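Local structure of Old Yellow Enzyme (Pichia, 6AGZ) at residues Q110-G115 and E185-H190; Q163-Y168 and L221-L226; L193-I198 and A260-I265. The protein probably reduces the activated carbon-carbon double bond of enone compounds asymmetrically, using a bound flavin mononucleotide as its redox cofactor. One frame throughout, in Å; residues are numbered along the deposited sequence.

Contact 1: residues Q110-G115 and E185-H190; sequences QLWNLG and EVHSAH. With FMN (flavin mononucleotide), chain C.
Q110 and H187 meet where strands 106-112 and 183-187, parallel neighbours in the closed eight-stranded TIM barrel, deliver their C-terminal ends to the flavin. Two backbone hydrogen bonds join the segments. L111 N reaches E185 O at 2.7 Å, an almost straight bond, and H187 N returns a longer one to L111 O. A water bridges L111 O and H187 O, continuing the link where the strands part.

The polar side-chain contacts centre on the Q110 amide, which reads the pyrimidine edge of FMN with both its ends: OE1 accepts from FMN N3 at 2.9 Å, while NE2 donates to FMN O2 at 2.9 Å. With CG anti to the backbone N (chi1 -170°) and the chain extended, the amide is carried to the cofactor. NE2 also makes a weak bond to E185 OE2, whose carboxylate plane stands 84° from that of the amide; E185 OE1 is held by the hydroxyl of Y281.

Flat groups supply the rest. The amide lies nearly flat over one face of the H187 ring, NE2 offset toward its rim, and FMN O2 sits over the same face. W112 runs alongside, its five-membered ring 5° from the H187 plane but slid so far aside that the two barely overlap. An alanine in place of H187 would probably take away the face over which the Q110 amide and FMN O2 lie and leave A189 N without its acceptor. The imidazole is itself steadied from the following loop, where A189 N donates to H187 ND1 at 3.2 Å, close to the ring plane.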
loop_
_atom_site.group_PDB
_atom_site.type_symbol
_atom_site.label_atom_id
_atom_site.label_comp_id
_atom_site.label_asym_id
_atom_site.label_seq_id
_atom_site.Cartn_x
_atom_site.Cartn_y
_atom_site.Cartn_z
ATOM N N GLN A 110 -2.609 -3.120 26.548
ATOM C CA GLN A 110 -1.565 -2.871 25.566
ATOM C C GLN A 110 -0.205 -3.082 26.218
ATOM O O GLN A 110 0.051 -2.571 27.312
ATOM C CB GLN A 110 -1.668 -1.455 24.998
ATOM C CG GLN A 110 -0.752 -1.218 23.806
ATOM C CD GLN A 110 -0.613 0.250 23.452
ATOM O OE1 GLN A 110 -0.359 1.085 24.317
ATOM N NE2 GLN A 110 -0.777 0.570 22.174
ATOM N N LEU A 111 0.659 -3.841 25.549
ATOM C CA LEU A 111 1.995 -4.134 26.051
ATOM C C LEU A 111 3.001 -3.165 25.443
ATOM O O LEU A 111 3.050 -3.000 24.220
ATOM C CB LEU A 111 2.397 -5.575 25.738
ATOM C CG LEU A 111 1.636 -6.670 26.486
ATOM C CD1 LEU A 111 2.237 -8.037 26.179
ATOM C CD2 LEU A 111 1.625 -6.402 27.984
ATOM N N TRP A 112 3.810 -2.547 26.297
ATOM C CA TRP A 112 4.739 -1.499 25.899
ATOM C C TRP A 112 6.168 -2.024 25.910
ATOM O O TRP A 112 6.534 -2.844 26.758
ATOM C CB TRP A 112 4.628 -0.297 26.841
ATOM C CG TRP A 112 4.848 1.038 26.189
ATOM C CD1 TRP A 112 5.086 1.283 24.868
ATOM C CD2 TRP A 112 4.838 2.314 26.839
ATOM N NE1 TRP A 112 5.225 2.635 24.656
ATOM C CE2 TRP A 112 5.072 3.290 25.850
ATOM C CE3 TRP A 112 4.641 2.726 28.161
ATOM C CZ2 TRP A 112 5.129 4.649 26.144
ATOM C CZ3 TRP A 112 4.696 4.076 28.449
ATOM C CH2 TRP A 112 4.938 5.021 27.446
ATOM N N ASN A 113 6.970 -1.546 24.961
ATOM C CA ASN A 113 8.409 -1.791 24.961
ATOM C C ASN A 113 9.073 -0.551 24.386
ATOM O O ASN A 113 8.848 -0.214 23.220
ATOM C CB ASN A 113 8.774 -3.036 24.151
ATOM C CG ASN A 113 10.189 -3.517 24.426
ATOM O OD1 ASN A 113 11.079 -2.724 24.738
ATOM N ND2 ASN A 113 10.400 -4.822 24.318
ATOM N N LEU A 114 9.889 0.120 25.200
ATOM C CA LEU A 114 10.340 1.465 24.861
ATOM C C LEU A 114 11.477 1.460 23.847
ATOM O O LEU A 114 11.465 2.253 22.898
ATOM C CB LEU A 114 10.761 2.205 26.130
ATOM C CG LEU A 114 9.638 2.439 27.142
ATOM C CD1 LEU A 114 10.106 3.324 28.285
ATOM C CD2 LEU A 114 8.428 3.046 26.456
ATOM N N GLY A 115 12.467 0.590 24.026
ATOM C CA GLY A 115 13.620 0.637 23.145
ATOM C C GLY A 115 14.435 1.894 23.386
ATOM O O GLY A 115 14.678 2.299 24.528
ATOM N N GLU A 185 -2.794 -6.276 23.573
ATOM C CA GLU A 185 -2.522 -5.486 22.380
ATOM C C GLU A 185 -1.031 -5.195 22.297
ATOM O O GLU A 185 -0.454 -4.611 23.219
ATOM C CB GLU A 185 -3.321 -4.183 22.378
ATOM C CG GLU A 185 -2.960 -3.258 21.225
ATOM C CD GLU A 185 -3.777 -1.984 21.215
ATOM O OE1 GLU A 185 -4.965 -2.035 21.598
ATOM O OE2 GLU A 185 -3.232 -0.930 20.828
ATOM N N VAL A 186 -0.418 -5.598 21.190
ATOM C CA VAL A 186 1.006 -5.376 20.975
ATOM C C VAL A 186 1.192 -3.961 20.437
ATOM O O VAL A 186 0.742 -3.637 19.334
ATOM C CB VAL A 186 1.594 -6.422 20.025
ATOM C CG1 VAL A 186 3.000 -6.052 19.654
ATOM C CG2 VAL A 186 1.567 -7.795 20.679
ATOM N N HIS A 187 1.840 -3.109 21.231
ATOM C CA HIS A 187 2.159 -1.746 20.821
ATOM C C HIS A 187 3.335 -1.800 19.855
ATOM O O HIS A 187 4.463 -2.111 20.252
ATOM C CB HIS A 187 2.480 -0.885 22.039
ATOM C CG HIS A 187 2.543 0.584 21.754
ATOM N ND1 HIS A 187 2.687 1.094 20.481
ATOM C CD2 HIS A 187 2.481 1.654 22.583
ATOM C CE1 HIS A 187 2.711 2.413 20.538
ATOM N NE2 HIS A 187 2.588 2.779 21.801
ATOM N N SER A 188 3.074 -1.511 18.584
ATOM C CA SER A 188 4.094 -1.515 17.544
ATOM C C SER A 188 4.072 -0.203 16.778
ATOM O O SER A 188 4.278 -0.165 15.561
ATOM C CB SER A 188 3.903 -2.699 16.597
ATOM O OG SER A 188 4.969 -2.788 15.669
ATOM N N ALA A 189 3.822 0.898 17.483
ATOM C CA ALA A 189 3.648 2.201 16.863
ATOM C C ALA A 189 4.471 3.250 17.599
ATOM O O ALA A 189 5.073 2.985 18.643
ATOM C CB ALA A 189 2.168 2.609 16.847
ATOM N N HIS A 190 4.506 4.449 17.013
ATOM C CA HIS A 190 4.983 5.660 17.685
ATOM C C HIS A 190 6.460 5.573 18.068
ATOM O O HIS A 190 6.883 6.102 19.097
ATOM C CB HIS A 190 4.124 5.977 18.910
ATOM C CG HIS A 190 2.699 6.294 18.580
ATOM N ND1 HIS A 190 1.649 5.957 19.407
ATOM C CD2 HIS A 190 2.149 6.920 17.511
ATOM C CE1 HIS A 190 0.515 6.360 18.862
ATOM N NE2 HIS A 190 0.790 6.947 17.712
HETATM N N1 FMN C . -1.291 5.494 22.268
HETATM C C2 FMN C . -0.755 4.241 22.497
HETATM O O2 FMN C . -0.774 3.392 21.605
HETATM N N3 FMN C . -0.195 3.936 23.720
HETATM C C4 FMN C . -0.172 4.885 24.720
HETATM O O4 FMN C . 0.325 4.621 25.814
HETATM C C4A FMN C . -0.710 6.145 24.492
HETATM N N5 FMN C . -0.684 7.089 25.492
HETATM C C5A FMN C . -1.219 8.340 25.275
HETATM C C6 FMN C . -1.188 9.287 26.290
HETATM C C7 FMN C . -1.724 10.551 26.080
HETATM C C7M FMN C . -1.692 11.571 27.177
HETATM C C8 FMN C . -2.290 10.870 24.853
HETATM C C8M FMN C . -2.868 12.235 24.624
HETATM C C9 FMN C . -2.317 9.923 23.838
HETATM C C9A FMN C . -1.784 8.653 24.045
HETATM N N10 FMN C . -1.809 7.706 23.036
HETATM C C10 FMN C . -1.271 6.452 23.261
HETATM C "C1'" FMN C . -2.429 8.035 21.708
HETATM C "C2'" FMN C . -3.935 7.784 21.826
HETATM O "O2'" FMN C . -4.158 6.419 22.104
HETATM C "C3'" FMN C . -4.716 8.196 20.579
HETATM O "O3'" FMN C . -4.319 7.411 19.478
HETATM C "C4'" FMN C . -4.514 9.676 20.268
HETATM O "O4'" FMN C . -4.679 10.433 21.446
HETATM C "C5'" FMN C . -5.506 10.176 19.226
HETATM O "O5'" FMN C . -6.821 9.897 19.653
HETATM P P FMN C . -7.787 11.095 20.126
HETATM O O1P FMN C . -7.820 12.155 19.051
HETATM O O2P FMN C . -9.183 10.567 20.352
HETATM O O3P FMN C . -7.254 11.678 21.411
HETATM O O HOH W 1 5.202 -3.311 22.524
HETATM O O HOH W 2 7.314 -1.350 21.144
#

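Contact 2: residues Q163-Y168 and L221-L226; sequences QTKKDY and LEVIDL
Y168 turns one ring face to V223, and this pair forms the tightly packed side of the contact between helices 158-179 and 218-231. The methyl V223 CG1 sits over the ring in a CH-pi contact, nearest Y168 CG at 3.5 Å and thus displaced from the centre toward the rim. Having CG1 anti to the backbone N (chi1 170°) sends that methyl onto the tyrosine, while CG2 approaches CD1 of the same ring. Both residues are buried, and F75 also meets the Y168 ring.

Toward solvent the packing gives way to longer, partly exposed side chains. K165 bends at its third torsion (94°) and brings NZ to E222 OE1 at 3.1 Å, a salt bridge whose hydrogen bond is weak. Each partner has another tie: K165 NZ pairs with E162, and E222 OE1 is hydrogen-bonded to the hydroxyl of Y209. Nearer the backbone, L226 CD1 rests against K165 CB at 3.7 Å, an apolar contact with the lysine's aliphatic part.

The segment axes approach to 9.4 Å at 37°, running in broadly the same direction, as expected of neighbouring helices in the outer layer of a TIM barrel.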
loop_
_atom_site.group_PDB
_atom_site.type_symbol
_atom_site.label_atom_id
_atom_site.label_comp_id
_atom_site.label_asym_id
_atom_site.label_seq_id
_atom_site.Cartn_x
_atom_site.Cartn_y
_atom_site.Cartn_z
ATOM N N GLN A 163 15.088 -13.100 24.239
ATOM C CA GLN A 163 14.545 -12.773 25.553
ATOM C C GLN A 163 13.376 -11.803 25.441
ATOM O O GLN A 163 12.433 -11.868 26.235
ATOM C CB GLN A 163 15.639 -12.190 26.446
ATOM C CG GLN A 163 15.231 -12.061 27.903
ATOM C CD GLN A 163 14.871 -13.399 28.519
ATOM O OE1 GLN A 163 15.626 -14.366 28.418
ATOM N NE2 GLN A 163 13.707 -13.464 29.156
ATOM N N THR A 164 13.425 -10.891 24.468
ATOM C CA THR A 164 12.291 -10.001 24.235
ATOM C C THR A 164 11.045 -10.797 23.865
ATOM O O THR A 164 9.955 -10.553 24.398
ATOM C CB THR A 164 12.630 -8.988 23.141
ATOM O OG1 THR A 164 13.670 -8.116 23.600
ATOM C CG2 THR A 164 11.406 -8.161 22.779
ATOM N N LYS A 165 11.194 -11.763 22.955
ATOM C CA LYS A 165 10.064 -12.607 22.575
ATOM C C LYS A 165 9.501 -13.352 23.782
ATOM O O LYS A 165 8.288 -13.321 24.041
ATOM C CB LYS A 165 10.497 -13.586 21.484
ATOM C CG LYS A 165 11.151 -12.913 20.286
ATOM C CD LYS A 165 12.110 -13.849 19.573
ATOM C CE LYS A 165 11.426 -14.574 18.429
ATOM N NZ LYS A 165 12.339 -15.545 17.766
ATOM N N LYS A 166 10.377 -14.020 24.542
ATOM C CA LYS A 166 9.922 -14.755 25.719
ATOM C C LYS A 166 9.221 -13.836 26.714
ATOM O O LYS A 166 8.221 -14.222 27.332
ATOM C CB LYS A 166 11.102 -15.467 26.379
ATOM C CG LYS A 166 11.795 -16.476 25.476
ATOM C CD LYS A 166 12.930 -17.186 26.197
ATOM C CE LYS A 166 13.666 -18.133 25.261
ATOM N NZ LYS A 166 14.947 -18.617 25.850
ATOM N N ASP A 167 9.726 -12.609 26.875
ATOM C CA ASP A 167 9.095 -11.661 27.788
ATOM C C ASP A 167 7.709 -11.261 27.299
ATOM O O ASP A 167 6.782 -11.114 28.103
ATOM C CB ASP A 167 9.977 -10.424 27.960
ATOM C CG ASP A 167 11.246 -10.711 28.737
ATOM O OD1 ASP A 167 11.330 -11.785 29.368
ATOM O OD2 ASP A 167 12.158 -9.858 28.718
ATOM N N TYR A 168 7.552 -11.067 25.986
ATOM C CA TYR A 168 6.224 -10.804 25.440
ATOM C C TYR A 168 5.271 -11.954 25.740
ATOM O O TYR A 168 4.112 -11.728 26.113
ATOM C CB TYR A 168 6.304 -10.562 23.933
ATOM C CG TYR A 168 6.493 -9.116 23.533
ATOM C CD1 TYR A 168 7.716 -8.659 23.061
ATOM C CD2 TYR A 168 5.443 -8.209 23.619
ATOM C CE1 TYR A 168 7.890 -7.339 22.687
ATOM C CE2 TYR A 168 5.608 -6.886 23.248
ATOM C CZ TYR A 168 6.834 -6.457 22.783
ATOM O OH TYR A 168 7.004 -5.143 22.412
ATOM N N LEU A 221 6.205 -9.880 13.758
ATOM C CA LEU A 221 5.435 -11.060 13.373
ATOM C C LEU A 221 5.778 -12.265 14.242
ATOM O O LEU A 221 4.904 -13.084 14.546
ATOM C CB LEU A 221 5.663 -11.378 11.896
ATOM C CG LEU A 221 5.081 -10.366 10.908
ATOM C CD1 LEU A 221 5.366 -10.789 9.477
ATOM C CD2 LEU A 221 3.586 -10.200 11.136
ATOM N N GLU A 222 7.043 -12.395 14.647
ATOM C CA GLU A 222 7.423 -13.499 15.523
ATOM C C GLU A 222 6.797 -13.344 16.904
ATOM O O GLU A 222 6.293 -14.320 17.480
ATOM C CB GLU A 222 8.947 -13.593 15.622
ATOM C CG GLU A 222 9.618 -14.033 14.325
ATOM C CD GLU A 222 11.126 -14.155 14.447
ATOM O OE1 GLU A 222 11.698 -13.611 15.414
ATOM O OE2 GLU A 222 11.741 -14.796 13.569
ATOM N N VAL A 223 6.813 -12.124 17.448
ATOM C CA VAL A 223 6.129 -11.861 18.713
ATOM C C VAL A 223 4.647 -12.193 18.591
ATOM O O VAL A 223 4.062 -12.842 19.466
ATOM C CB VAL A 223 6.346 -10.401 19.148
ATOM C CG1 VAL A 223 5.436 -10.056 20.319
ATOM C CG2 VAL A 223 7.802 -10.167 19.519
ATOM N N ILE A 224 4.022 -11.754 17.495
ATOM C CA ILE A 224 2.599 -12.014 17.284
ATOM C C ILE A 224 2.326 -13.511 17.239
ATOM O O ILE A 224 1.361 -13.997 17.837
ATOM C CB ILE A 224 2.110 -11.317 16.001
ATOM C CG1 ILE A 224 2.183 -9.797 16.150
ATOM C CG2 ILE A 224 0.690 -11.744 15.668
ATOM C CD1 ILE A 224 1.408 -9.265 17.327
ATOM N N ASP A 225 3.172 -14.268 16.536
ATOM C CA ASP A 225 2.942 -15.705 16.415
ATOM C C ASP A 225 3.101 -16.408 17.757
ATOM O O ASP A 225 2.285 -17.268 18.114
ATOM C CB ASP A 225 3.892 -16.303 15.377
ATOM C CG ASP A 225 3.581 -15.838 13.968
ATOM O OD1 ASP A 225 2.441 -15.386 13.729
ATOM O OD2 ASP A 225 4.473 -15.927 13.098
ATOM N N LEU A 226 4.140 -16.052 18.519
ATOM C CA LEU A 226 4.327 -16.670 19.829
ATOM C C LEU A 226 3.174 -16.337 20.770
ATOM O O LEU A 226 2.688 -17.209 21.504
ATOM C CB LEU A 226 5.662 -16.231 20.429
ATOM C CG LEU A 226 6.902 -16.940 19.879
ATOM C CD1 LEU A 226 8.172 -16.215 20.295
ATOM C CD2 LEU A 226 6.936 -18.388 20.346
#

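Contact 3: residues L193-I198 and A260-I265; sequences LLDQFI and AQFGYI
With CG1 beside its backbone N (chi1 -62°) and the chain extended to CD1, I198 sends two separate branches from the end of helix 193-198 toward helix 258-274. The CD1 branch meets I265 CD1 tip to tip at 3.6 Å, the second isoleucine having nearly the same pair of torsions. The CG2 branch touches two other side chains, Q261 CG at 3.5 Å and F262 CZ at 3.6 Å, lying obliquely to the phenylalanine ring. One branched residue therefore engages three partners across a gap that the helix backbones leave wide, the segment axes staying 12.2 Å apart and their directions 117° apart.

No hydrogen bond spans the two segments. CG anti to the backbone N (chi1 -179°) puts the Q261 methylene against I198, and the bend at chi2 turns the amide elsewhere, to R216 through OE1 and to the backbone of I213 through NE2. D195 likewise lends only an edge contact, OD1 lying near the plane of the F262 ring at 3.8 Å from CZ; its carboxylate is otherwise engaged by G191 N, S249 and Q199.

This is buried packing of a short helix that follows strand 183-187 against the outer helix 258-274. I198 also rests on S188; L220 of helix 218-231 touches I265, and on the far helix A260 and Y264 pack against G263 and I213 of the second subunit.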
loop_
_atom_site.group_PDB
_atom_site.type_symbol
_atom_site.label_atom_id
_atom_site.label_comp_id
_atom_site.label_asym_id
_atom_site.label_seq_id
_atom_site.Cartn_x
_atom_site.Cartn_y
_atom_site.Cartn_z
ATOM N N LEU A 193 9.958 0.254 20.474
ATOM C CA LEU A 193 10.923 -0.762 20.046
ATOM C C LEU A 193 10.516 -1.448 18.744
ATOM O O LEU A 193 11.294 -1.495 17.783
ATOM C CB LEU A 193 11.117 -1.807 21.146
ATOM C CG LEU A 193 12.189 -2.838 20.773
ATOM C CD1 LEU A 193 13.586 -2.246 20.912
ATOM C CD2 LEU A 193 12.059 -4.119 21.580
ATOM N N LEU A 194 9.303 -2.000 18.700
ATOM C CA LEU A 194 8.889 -2.751 17.518
ATOM C C LEU A 194 8.829 -1.852 16.290
ATOM O O LEU A 194 9.271 -2.242 15.200
ATOM C CB LEU A 194 7.539 -3.419 17.767
ATOM C CG LEU A 194 7.422 -4.204 19.073
ATOM C CD1 LEU A 194 6.202 -5.076 19.013
ATOM C CD2 LEU A 194 8.655 -5.046 19.346
ATOM N N ASP A 195 8.292 -0.639 16.450
ATOM C CA ASP A 195 8.326 0.327 15.359
ATOM C C ASP A 195 9.761 0.618 14.939
ATOM O O ASP A 195 10.058 0.710 13.743
ATOM C CB ASP A 195 7.608 1.612 15.776
ATOM C CG ASP A 195 7.216 2.469 14.589
ATOM O OD1 ASP A 195 6.880 1.899 13.530
ATOM O OD2 ASP A 195 7.243 3.712 14.715
ATOM N N GLN A 196 10.668 0.752 15.914
ATOM C CA GLN A 196 12.079 0.951 15.595
ATOM C C GLN A 196 12.612 -0.174 14.718
ATOM O O GLN A 196 13.401 0.067 13.797
ATOM C CB GLN A 196 12.903 1.061 16.878
ATOM C CG GLN A 196 12.541 2.240 17.758
ATOM C CD GLN A 196 13.033 2.072 19.181
ATOM O OE1 GLN A 196 14.023 1.385 19.433
ATOM N NE2 GLN A 196 12.336 2.696 20.125
ATOM N N PHE A 197 12.195 -1.414 14.989
ATOM C CA PHE A 197 12.580 -2.509 14.104
ATOM C C PHE A 197 11.925 -2.379 12.736
ATOM O O PHE A 197 12.511 -2.792 11.729
ATOM C CB PHE A 197 12.234 -3.856 14.739
ATOM C CG PHE A 197 13.324 -4.408 15.611
ATOM C CD1 PHE A 197 13.439 -4.012 16.933
ATOM C CD2 PHE A 197 14.242 -5.312 15.105
ATOM C CE1 PHE A 197 14.447 -4.514 17.736
ATOM C CE2 PHE A 197 15.253 -5.818 15.901
ATOM C CZ PHE A 197 15.355 -5.416 17.220
ATOM N N ILE A 198 10.723 -1.801 12.676
ATOM C CA ILE A 198 10.041 -1.654 11.393
ATOM C C ILE A 198 10.656 -0.530 10.561
ATOM O O ILE A 198 10.730 -0.631 9.329
ATOM C CB ILE A 198 8.536 -1.426 11.625
ATOM C CG1 ILE A 198 7.913 -2.633 12.328
ATOM C CG2 ILE A 198 7.816 -1.157 10.315
ATOM C CD1 ILE A 198 6.474 -2.415 12.741
ATOM N N ALA A 260 4.292 0.221 1.605
ATOM C CA ALA A 260 4.888 -1.068 1.267
ATOM C C ALA A 260 5.234 -1.872 2.515
ATOM O O ALA A 260 4.886 -3.051 2.621
ATOM C CB ALA A 260 6.136 -0.859 0.409
ATOM N N GLN A 261 5.937 -1.248 3.460
ATOM C CA GLN A 261 6.352 -1.932 4.681
ATOM C C GLN A 261 5.144 -2.383 5.498
ATOM O O GLN A 261 4.928 -3.583 5.725
ATOM C CB GLN A 261 7.245 -0.990 5.494
ATOM C CG GLN A 261 7.786 -1.553 6.789
ATOM C CD GLN A 261 8.848 -2.611 6.576
ATOM O OE1 GLN A 261 9.945 -2.321 6.097
ATOM N NE2 GLN A 261 8.534 -3.843 6.951
ATOM N N PHE A 262 4.330 -1.420 5.932
ATOM C CA PHE A 262 3.145 -1.746 6.714
ATOM C C PHE A 262 2.087 -2.440 5.869
ATOM O O PHE A 262 1.261 -3.185 6.405
ATOM C CB PHE A 262 2.584 -0.480 7.357
ATOM C CG PHE A 262 3.525 0.163 8.334
ATOM C CD1 PHE A 262 3.440 -0.126 9.684
ATOM C CD2 PHE A 262 4.504 1.042 7.899
ATOM C CE1 PHE A 262 4.309 0.459 10.587
ATOM C CE2 PHE A 262 5.376 1.629 8.797
ATOM C CZ PHE A 262 5.277 1.337 10.142
ATOM N N GLY A 263 2.086 -2.203 4.556
ATOM C CA GLY A 263 1.250 -3.005 3.678
ATOM C C GLY A 263 1.603 -4.478 3.751
ATOM O O GLY A 263 0.720 -5.342 3.778
ATOM N N TYR A 264 2.902 -4.785 3.798
ATOM C CA TYR A 264 3.330 -6.168 3.972
ATOM C C TYR A 264 2.943 -6.696 5.347
ATOM O O TYR A 264 2.514 -7.849 5.471
ATOM C CB TYR A 264 4.839 -6.290 3.758
ATOM C CG TYR A 264 5.423 -7.596 4.258
ATOM C CD1 TYR A 264 5.368 -8.747 3.482
ATOM C CD2 TYR A 264 6.029 -7.678 5.506
ATOM C CE1 TYR A 264 5.898 -9.942 3.936
ATOM C CE2 TYR A 264 6.559 -8.866 5.968
ATOM C CZ TYR A 264 6.493 -9.994 5.180
ATOM O OH TYR A 264 7.022 -11.177 5.641
ATOM N N ILE A 265 3.101 -5.879 6.392
ATOM C CA ILE A 265 2.705 -6.324 7.730
ATOM C C ILE A 265 1.226 -6.699 7.751
ATOM O O ILE A 265 0.844 -7.787 8.208
ATOM C CB ILE A 265 3.031 -5.243 8.776
ATOM C CG1 ILE A 265 4.545 -5.063 8.891
ATOM C CG2 ILE A 265 2.429 -5.610 10.125
ATOM C CD1 ILE A 265 4.961 -3.949 9.823
#

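Overall arrangement
The three contacts run outward from one sector of the barrel. Contact 1 touches FMN directly, whereas the side chains of Y168 in contact 2 and D195 in contact 3 stay about 12 and 10 Å from it. The centres of contacts 2 and 3 each lie about 12 Å from that of contact 1 and about 15 Å from each other. Packing joins the first two: Y168 OH comes within 3.3 Å of N113 CB, and V186 CG2 within 3.7 Å of I224 CD1. Polar links tie contact 1 to contact 3, with probable hydrogen bonds from L193 N to N113 O (3.0 Å) and from Q196 NE2 to L114 O (2.9 Å). Y168 OH against L194 CD2 completes the triangle.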